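Local coordinates for sugar kinase, pfkB family (Thermotoga maritima, PDB 2AJR), which probably transfers phosphate from ATP to a sugar phosphate, as a possible 1-phosphofructokinase of the pfkB family of carbohydrate kinases, at residues A[107-119]-A[261-273]. Residues are numbered along the deposited sequence; the frame is centred on the assembly and turned at random.
Sequences NIEIIDEKNKTIT and EEIDTSHLLGAGD. With ACT (acetate ion), chain D.
The imidazole of His267 meets Glu113 at its edge, with Glu113 CG in the ring plane, while Asp264 OD2 lies 3.2 Å above one face, displaced toward the rim. At that edge His267 NE2 donates to Glu113 OE2 over 2.8 Å, a bent bond of 131°, reaching the anti side of a carboxylate turned 38° from the ring. Histidine suits this place because its two ring nitrogens serve two partners, ND1 being hydrogen-bonded to Thr305 O.

Asp264 carries two roles. Its OD2 takes Lys116 NZ in a salt bridge of 2.8 Å on the syn side, which crosses to 261-273, and its OD1 accepts from Ser266 N, an Asx turn, and also from Ser266 OG at 2.6 Å. The lysine chain, bent at chi2 (-67°), crosses the aspartate at about a right angle; NZ also bonds to Glu113 O in the carbonyl plane, holding the chain folded against its own turn. An alanine in place of Asp264 would probably leave the Lys116 ammonium without its counter-charge and Ser266 without both bonds.

Further along, Ile118 CG1 packs 3.5 Å from Ser266 CA, its CD1 lies against Leu268 CB, and Ile111 CG2 approaches Ser266 O. A methyl of Leu269, CD2, packs against the bent Glu109 chain, 3.6 Å from Glu109 OE1.

Hairpin 105-122 belongs to the small four-stranded sheet of this ribokinase-like fold. Carboxylates at the edge and over the face of His267, a magnesium-site residue with Ala304, Arg307 and Glu309, would probably favour positive charge on the ring, while Lys116 offsets that of Asp264.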
ATOM      1  N   ASN A 107      -3.616   5.197  -2.041  1.00 37.73           N
ATOM      2  CA  ASN A 107      -2.604   5.368  -3.079  1.00 35.85           C
ATOM      3  C   ASN A 107      -1.212   5.318  -2.487  1.00 36.52           C
ATOM      4  O   ASN A 107      -1.011   5.630  -1.309  1.00 37.64           O
ATOM      5  CB  ASN A 107      -2.806   6.685  -3.832  1.00 34.81           C
ATOM      6  CG  ASN A 107      -4.088   6.695  -4.633  1.00 35.45           C
ATOM      7  OD1 ASN A 107      -4.712   5.653  -4.847  1.00 34.33           O
ATOM      8  ND2 ASN A 107      -4.501   7.867  -5.056  1.00 31.49           N
ATOM      9  N   ILE A 108      -0.250   4.935  -3.319  1.00 35.73           N
ATOM     10  CA  ILE A 108       1.133   4.768  -2.879  1.00 35.68           C
ATOM     11  C   ILE A 108       2.066   5.629  -3.723  1.00 35.52           C
ATOM     12  O   ILE A 108       2.008   5.593  -4.941  1.00 38.15           O
ATOM     13  CB  ILE A 108       1.549   3.281  -2.949  1.00 35.35           C
ATOM     14  CG1 ILE A 108       0.748   2.477  -1.907  1.00 34.25           C
ATOM     15  CG2 ILE A 108       3.036   3.134  -2.724  1.00 31.80           C
ATOM     16  CD1 ILE A 108       0.854   0.994  -2.041  1.00 34.86           C
ATOM     17  N   GLU A 109       2.893   6.432  -3.062  1.00 35.68           N
ATOM     18  CA  GLU A 109       3.876   7.270  -3.740  1.00 35.04           C
ATOM     19  C   GLU A 109       5.245   6.977  -3.135  1.00 34.06           C
ATOM     20  O   GLU A 109       5.455   7.164  -1.945  1.00 34.38           O
ATOM     21  CB  GLU A 109       3.525   8.754  -3.603  1.00 35.85           C
ATOM     22  CG  GLU A 109       2.116   9.152  -4.127  1.00 36.34           C
ATOM     23  CD  GLU A 109       1.037   9.125  -3.036  1.00 36.86           C
ATOM     24  OE1 GLU A 109       1.395   9.176  -1.843  1.00 38.65           O
ATOM     25  OE2 GLU A 109      -0.164   9.055  -3.361  1.00 40.47           O
ATOM     26  N   ILE A 110       6.147   6.459  -3.957  1.00 33.38           N
ATOM     27  CA  ILE A 110       7.521   6.197  -3.562  1.00 32.26           C
ATOM     28  C   ILE A 110       8.394   7.319  -4.131  1.00 32.92           C
ATOM     29  O   ILE A 110       8.412   7.558  -5.334  1.00 31.89           O
ATOM     30  CB  ILE A 110       7.983   4.818  -4.072  1.00 32.31           C
ATOM     31  CG1 ILE A 110       7.045   3.727  -3.531  1.00 31.77           C
ATOM     32  CG2 ILE A 110       9.440   4.550  -3.657  1.00 24.40           C
ATOM     33  CD1 ILE A 110       7.074   2.432  -4.295  1.00 31.88           C
ATOM     34  N   ILE A 111       9.083   8.036  -3.254  1.00 34.22           N
ATOM     35  CA  ILE A 111       9.804   9.247  -3.641  1.00 34.18           C
ATOM     36  C   ILE A 111      11.271   9.016  -3.395  1.00 34.36           C
ATOM     37  O   ILE A 111      11.658   8.692  -2.275  1.00 34.52           O
ATOM     38  CB  ILE A 111       9.283  10.445  -2.862  1.00 33.79           C
ATOM     39  CG1 ILE A 111       7.814  10.699  -3.272  1.00 37.90           C
ATOM     40  CG2 ILE A 111      10.126  11.660  -3.126  1.00 35.12           C
ATOM     41  CD1 ILE A 111       7.088  11.740  -2.452  1.00 36.80           C
ATOM     42  N   ASP A 112      12.065   9.114  -4.464  1.00 36.94           N
ATOM     43  CA  ASP A 112      13.525   8.902  -4.412  1.00 38.84           C
ATOM     44  C   ASP A 112      14.190  10.266  -4.634  1.00 39.77           C
ATOM     45  O   ASP A 112      14.345  10.723  -5.770  1.00 40.96           O
ATOM     46  CB  ASP A 112      13.959   7.879  -5.480  1.00 37.18           C
ATOM     47  CG  ASP A 112      15.468   7.613  -5.491  1.00 40.11           C
ATOM     48  OD1 ASP A 112      16.246   8.318  -4.798  1.00 37.66           O
ATOM     49  OD2 ASP A 112      15.883   6.667  -6.208  1.00 42.98           O
ATOM     50  N   GLU A 113      14.564  10.915  -3.540  1.00 41.66           N
ATOM     51  CA  GLU A 113      15.024  12.307  -3.589  1.00 43.67           C
ATOM     52  C   GLU A 113      16.393  12.444  -4.253  1.00 43.39           C
ATOM     53  O   GLU A 113      16.688  13.480  -4.842  1.00 44.16           O
ATOM     54  CB  GLU A 113      15.077  12.905  -2.176  1.00 44.55           C
ATOM     55  CG  GLU A 113      14.444  14.289  -2.093  1.00 49.08           C
ATOM     56  CD  GLU A 113      14.860  15.063  -0.858  1.00 46.82           C
ATOM     57  OE1 GLU A 113      15.387  14.448   0.105  1.00 48.61           O
ATOM     58  OE2 GLU A 113      14.654  16.300  -0.866  1.00 55.41           O
ATOM     59  N   LYS A 114      17.221  11.404  -4.145  1.00 43.17           N
ATOM     60  CA  LYS A 114      18.530  11.380  -4.777  1.00 43.53           C
ATOM     61  C   LYS A 114      18.433  11.371  -6.312  1.00 44.10           C
ATOM     62  O   LYS A 114      19.088  12.181  -6.987  1.00 44.14           O
ATOM     63  CB  LYS A 114      19.326  10.167  -4.297  1.00 43.07           C
ATOM     64  CG  LYS A 114      20.685  10.019  -4.970  1.00 45.34           C
ATOM     65  CD  LYS A 114      21.460   8.828  -4.422  1.00 44.95           C
ATOM     66  CE  LYS A 114      22.546   8.384  -5.392  1.00 47.00           C
ATOM     67  NZ  LYS A 114      23.246   7.159  -4.917  1.00 48.88           N
ATOM     68  N   ASN A 115      17.625  10.462  -6.861  1.00 43.18           N
ATOM     69  CA  ASN A 115      17.508  10.311  -8.316  1.00 43.13           C
ATOM     70  C   ASN A 115      16.349  11.116  -8.898  1.00 43.78           C
ATOM     71  O   ASN A 115      16.027  10.985 -10.079  1.00 42.91           O
ATOM     72  CB  ASN A 115      17.337   8.837  -8.681  1.00 43.94           C
ATOM     73  CG  ASN A 115      18.572   8.014  -8.393  1.00 42.23           C
ATOM     74  OD1 ASN A 115      19.475   7.921  -9.222  1.00 46.31           O
ATOM     75  ND2 ASN A 115      18.609   7.391  -7.223  1.00 42.11           N
ATOM     76  N   LYS A 116      15.730  11.950  -8.061  1.00 45.58           N
ATOM     77  CA  LYS A 116      14.525  12.716  -8.414  1.00 46.02           C
ATOM     78  C   LYS A 116      13.495  11.853  -9.140  1.00 44.18           C
ATOM     79  O   LYS A 116      13.251  12.043 -10.329  1.00 45.22           O
ATOM     80  CB  LYS A 116      14.872  13.962  -9.255  1.00 46.95           C
ATOM     81  CG  LYS A 116      16.046  14.797  -8.735  1.00 49.97           C
ATOM     82  CD  LYS A 116      15.733  15.457  -7.408  1.00 52.77           C
ATOM     83  CE  LYS A 116      16.930  16.232  -6.833  1.00 51.91           C
ATOM     84  NZ  LYS A 116      16.699  16.532  -5.377  1.00 50.12           N
ATOM     85  N   THR A 117      12.906  10.897  -8.429  1.00 42.60           N
ATOM     86  CA  THR A 117      11.851  10.051  -9.017  1.00 41.02           C
ATOM     87  C   THR A 117      10.653   9.876  -8.076  1.00 39.22           C
ATOM     88  O   THR A 117      10.821   9.799  -6.869  1.00 37.94           O
ATOM     89  CB  THR A 117      12.392   8.654  -9.464  1.00 40.57           C
ATOM     90  OG1 THR A 117      12.673   7.842  -8.322  1.00 37.14           O
ATOM     91  CG2 THR A 117      13.665   8.795 -10.327  1.00 40.94           C
ATOM     92  N   ILE A 118       9.456   9.887  -8.662  1.00 38.47           N
ATOM     93  CA  ILE A 118       8.208   9.503  -8.007  1.00 39.36           C
ATOM     94  C   ILE A 118       7.684   8.307  -8.819  1.00 37.92           C
ATOM     95  O   ILE A 118       7.448   8.400 -10.043  1.00 38.12           O
ATOM     96  CB  ILE A 118       7.093  10.631  -8.021  1.00 39.40           C
ATOM     97  CG1 ILE A 118       7.673  12.021  -7.795  1.00 48.50           C
ATOM     98  CG2 ILE A 118       6.031  10.414  -6.925  1.00 36.13           C
ATOM     99  CD1 ILE A 118       6.590  13.181  -7.749  1.00 45.37           C
ATOM    100  N   THR A 119       7.538   7.176  -8.147  1.00 35.63           N
ATOM    101  CA  THR A 119       6.825   6.036  -8.686  1.00 33.77           C
ATOM    102  C   THR A 119       5.505   6.048  -7.925  1.00 34.55           C
ATOM    103  O   THR A 119       5.503   5.980  -6.691  1.00 34.51           O
ATOM    104  CB  THR A 119       7.599   4.770  -8.420  1.00 31.78           C
ATOM    105  OG1 THR A 119       8.941   4.976  -8.844  1.00 33.55           O
ATOM    106  CG2 THR A 119       7.003   3.588  -9.151  1.00 28.57           C
ATOM    107  N   GLU A 261      13.446  29.091 -11.728  1.00 35.16           N
ATOM    108  CA  GLU A 261      14.441  28.035 -11.572  1.00 37.18           C
ATOM    109  C   GLU A 261      13.787  26.664 -11.738  1.00 37.98           C
ATOM    110  O   GLU A 261      12.571  26.550 -11.686  1.00 38.05           O
ATOM    111  CB  GLU A 261      15.139  28.173 -10.209  1.00 37.00           C
ATOM    112  N   GLU A 262      14.584  25.629 -11.988  1.00 41.63           N
ATOM    113  CA  GLU A 262      14.039  24.278 -12.127  1.00 42.93           C
ATOM    114  C   GLU A 262      13.504  23.850 -10.749  1.00 42.71           C
ATOM    115  O   GLU A 262      14.093  24.155  -9.706  1.00 42.70           O
ATOM    116  CB  GLU A 262      15.078  23.290 -12.716  1.00 43.22           C
ATOM    117  CG  GLU A 262      14.640  21.783 -12.753  1.00 48.89           C
ATOM    118  CD  GLU A 262      13.509  21.441 -13.772  1.00 62.07           C
ATOM    119  OE1 GLU A 262      13.789  21.416 -14.992  1.00 74.60           O
ATOM    120  OE2 GLU A 262      12.354  21.163 -13.363  1.00 57.26           O
ATOM    121  N   ILE A 263      12.341  23.222 -10.759  1.00 41.81           N
ATOM    122  CA  ILE A 263      11.738  22.707  -9.551  1.00 43.39           C
ATOM    123  C   ILE A 263      12.087  21.222  -9.442  1.00 44.64           C
ATOM    124  O   ILE A 263      12.514  20.590 -10.407  1.00 44.65           O
ATOM    125  CB  ILE A 263      10.187  22.932  -9.502  1.00 43.30           C
ATOM    126  CG1 ILE A 263       9.413  21.964 -10.402  1.00 41.77           C
ATOM    127  CG2 ILE A 263       9.831  24.371  -9.863  1.00 42.87           C
ATOM    128  CD1 ILE A 263       9.800  22.009 -11.830  1.00 48.70           C
ATOM    129  N   ASP A 264      11.918  20.682  -8.245  1.00 44.20           N
ATOM    130  CA  ASP A 264      12.244  19.291  -7.973  1.00 43.34           C
ATOM    131  C   ASP A 264      11.020  18.442  -8.309  1.00 40.72           C
ATOM    132  O   ASP A 264      10.031  18.431  -7.574  1.00 39.40           O
ATOM    133  CB  ASP A 264      12.648  19.159  -6.497  1.00 44.70           C
ATOM    134  CG  ASP A 264      13.305  17.837  -6.180  1.00 46.47           C
ATOM    135  OD1 ASP A 264      12.872  16.807  -6.754  1.00 46.02           O
ATOM    136  OD2 ASP A 264      14.240  17.835  -5.336  1.00 51.23           O
ATOM    137  N   THR A 265      11.083  17.723  -9.417  1.00 40.60           N
ATOM    138  CA  THR A 265       9.919  16.987  -9.890  1.00 41.88           C
ATOM    139  C   THR A 265       9.510  15.854  -8.942  1.00 43.09           C
ATOM    140  O   THR A 265       8.385  15.361  -9.011  1.00 45.59           O
ATOM    141  CB  THR A 265      10.137  16.446 -11.311  1.00 42.49           C
ATOM    142  OG1 THR A 265      11.297  15.609 -11.334  1.00 43.08           O
ATOM    143  CG2 THR A 265      10.315  17.606 -12.289  1.00 39.94           C
ATOM    144  N   SER A 266      10.406  15.461  -8.042  1.00 42.09           N
ATOM    145  CA  SER A 266      10.069  14.477  -7.021  1.00 41.98           C
ATOM    146  C   SER A 266       9.301  15.080  -5.830  1.00 40.20           C
ATOM    147  O   SER A 266       8.691  14.348  -5.041  1.00 41.00           O
ATOM    148  CB  SER A 266      11.336  13.742  -6.532  1.00 42.43           C
ATOM    149  OG  SER A 266      12.160  14.574  -5.731  1.00 47.79           O
ATOM    150  N   HIS A 267       9.323  16.403  -5.700  1.00 38.72           N
ATOM    151  CA  HIS A 267       8.656  17.079  -4.586  1.00 38.04           C
ATOM    152  C   HIS A 267       7.251  17.561  -4.965  1.00 37.06           C
ATOM    153  O   HIS A 267       6.663  18.362  -4.247  1.00 37.36           O
ATOM    154  CB  HIS A 267       9.483  18.291  -4.124  1.00 39.14           C
ATOM    155  CG  HIS A 267      10.793  17.946  -3.487  1.00 38.32           C
ATOM    156  ND1 HIS A 267      11.601  18.900  -2.901  1.00 37.30           N
ATOM    157  CD2 HIS A 267      11.430  16.761  -3.324  1.00 37.44           C
ATOM    158  CE1 HIS A 267      12.687  18.319  -2.423  1.00 40.11           C
ATOM    159  NE2 HIS A 267      12.604  17.019  -2.657  1.00 39.52           N
ATOM    160  N   LEU A 268       6.706  17.052  -6.064  1.00 37.33           N
ATOM    161  CA  LEU A 268       5.496  17.603  -6.667  1.00 37.43           C
ATOM    162  C   LEU A 268       4.178  17.093  -6.115  1.00 39.06           C
ATOM    163  O   LEU A 268       3.114  17.624  -6.486  1.00 40.47           O
ATOM    164  CB  LEU A 268       5.485  17.309  -8.169  1.00 37.01           C
ATOM    165  CG  LEU A 268       6.154  18.286  -9.121  1.00 39.77           C
ATOM    166  CD1 LEU A 268       6.161  17.679 -10.493  1.00 36.29           C
ATOM    167  CD2 LEU A 268       5.425  19.625  -9.121  1.00 41.21           C
ATOM    168  N   LEU A 269       4.185  16.051  -5.292  1.00 39.48           N
ATOM    169  CA  LEU A 269       2.900  15.496  -4.880  1.00 38.58           C
ATOM    170  C   LEU A 269       2.069  16.564  -4.185  1.00 40.42           C
ATOM    171  O   LEU A 269       2.483  17.107  -3.155  1.00 40.23           O
ATOM    172  CB  LEU A 269       3.064  14.308  -3.956  1.00 38.90           C
ATOM    173  CG  LEU A 269       1.734  13.680  -3.536  1.00 40.00           C
ATOM    174  CD1 LEU A 269       1.038  13.012  -4.736  1.00 32.42           C
ATOM    175  CD2 LEU A 269       1.963  12.705  -2.407  1.00 37.73           C
ATOM    176  N   GLY A 270       0.905  16.866  -4.759  1.00 41.26           N
ATOM    177  CA  GLY A 270      -0.075  17.766  -4.131  1.00 41.29           C
ATOM    178  C   GLY A 270       0.104  19.256  -4.388  1.00 41.12           C
ATOM    179  O   GLY A 270      -0.663  20.072  -3.857  1.00 41.32           O
ATOM    180  N   ALA A 271       1.107  19.606  -5.196  1.00 38.85           N
ATOM    181  CA  ALA A 271       1.412  20.996  -5.519  1.00 38.20           C
ATOM    182  C   ALA A 271       0.247  21.707  -6.202  1.00 36.92           C
ATOM    183  O   ALA A 271       0.022  22.907  -5.983  1.00 35.49           O
ATOM    184  CB  ALA A 271       2.667  21.070  -6.417  1.00 38.21           C
ATOM    185  N   GLY A 272      -0.483  20.965  -7.030  1.00 35.94           N
ATOM    186  CA  GLY A 272      -1.601  21.512  -7.800  1.00 36.79           C
ATOM    187  C   GLY A 272      -2.799  21.914  -6.957  1.00 38.32           C
ATOM    188  O   GLY A 272      -3.566  22.818  -7.323  1.00 41.02           O
ATOM    189  N   ASP A 273      -2.958  21.234  -5.827  1.00 38.15           N
ATOM    190  CA  ASP A 273      -4.029  21.520  -4.876  1.00 37.44           C
ATOM    191  C   ASP A 273      -3.651  22.730  -4.031  1.00 35.30           C
ATOM    192  O   ASP A 273      -4.505  23.538  -3.676  1.00 35.66           O
ATOM    193  CB  ASP A 273      -4.287  20.271  -4.033  1.00 38.81           C
ATOM    194  CG  ASP A 273      -4.492  19.021  -4.915  1.00 42.81           C
ATOM    195  OD1 ASP A 273      -5.182  19.130  -5.962  1.00 55.07           O
ATOM    196  OD2 ASP A 273      -3.944  17.952  -4.596  1.00 43.95           O
TER
HETATM  197  C   ACT D 321      -3.922  12.489  -4.426  1.00 39.16           C
HETATM  198  O   ACT D 321      -3.749  11.200  -4.412  1.00 36.56           O
HETATM  199  OXT ACT D 321      -3.448  13.187  -3.468  1.00 39.69           O
HETATM  200  CH3 ACT D 321      -4.703  13.192  -5.499  1.00 32.50           C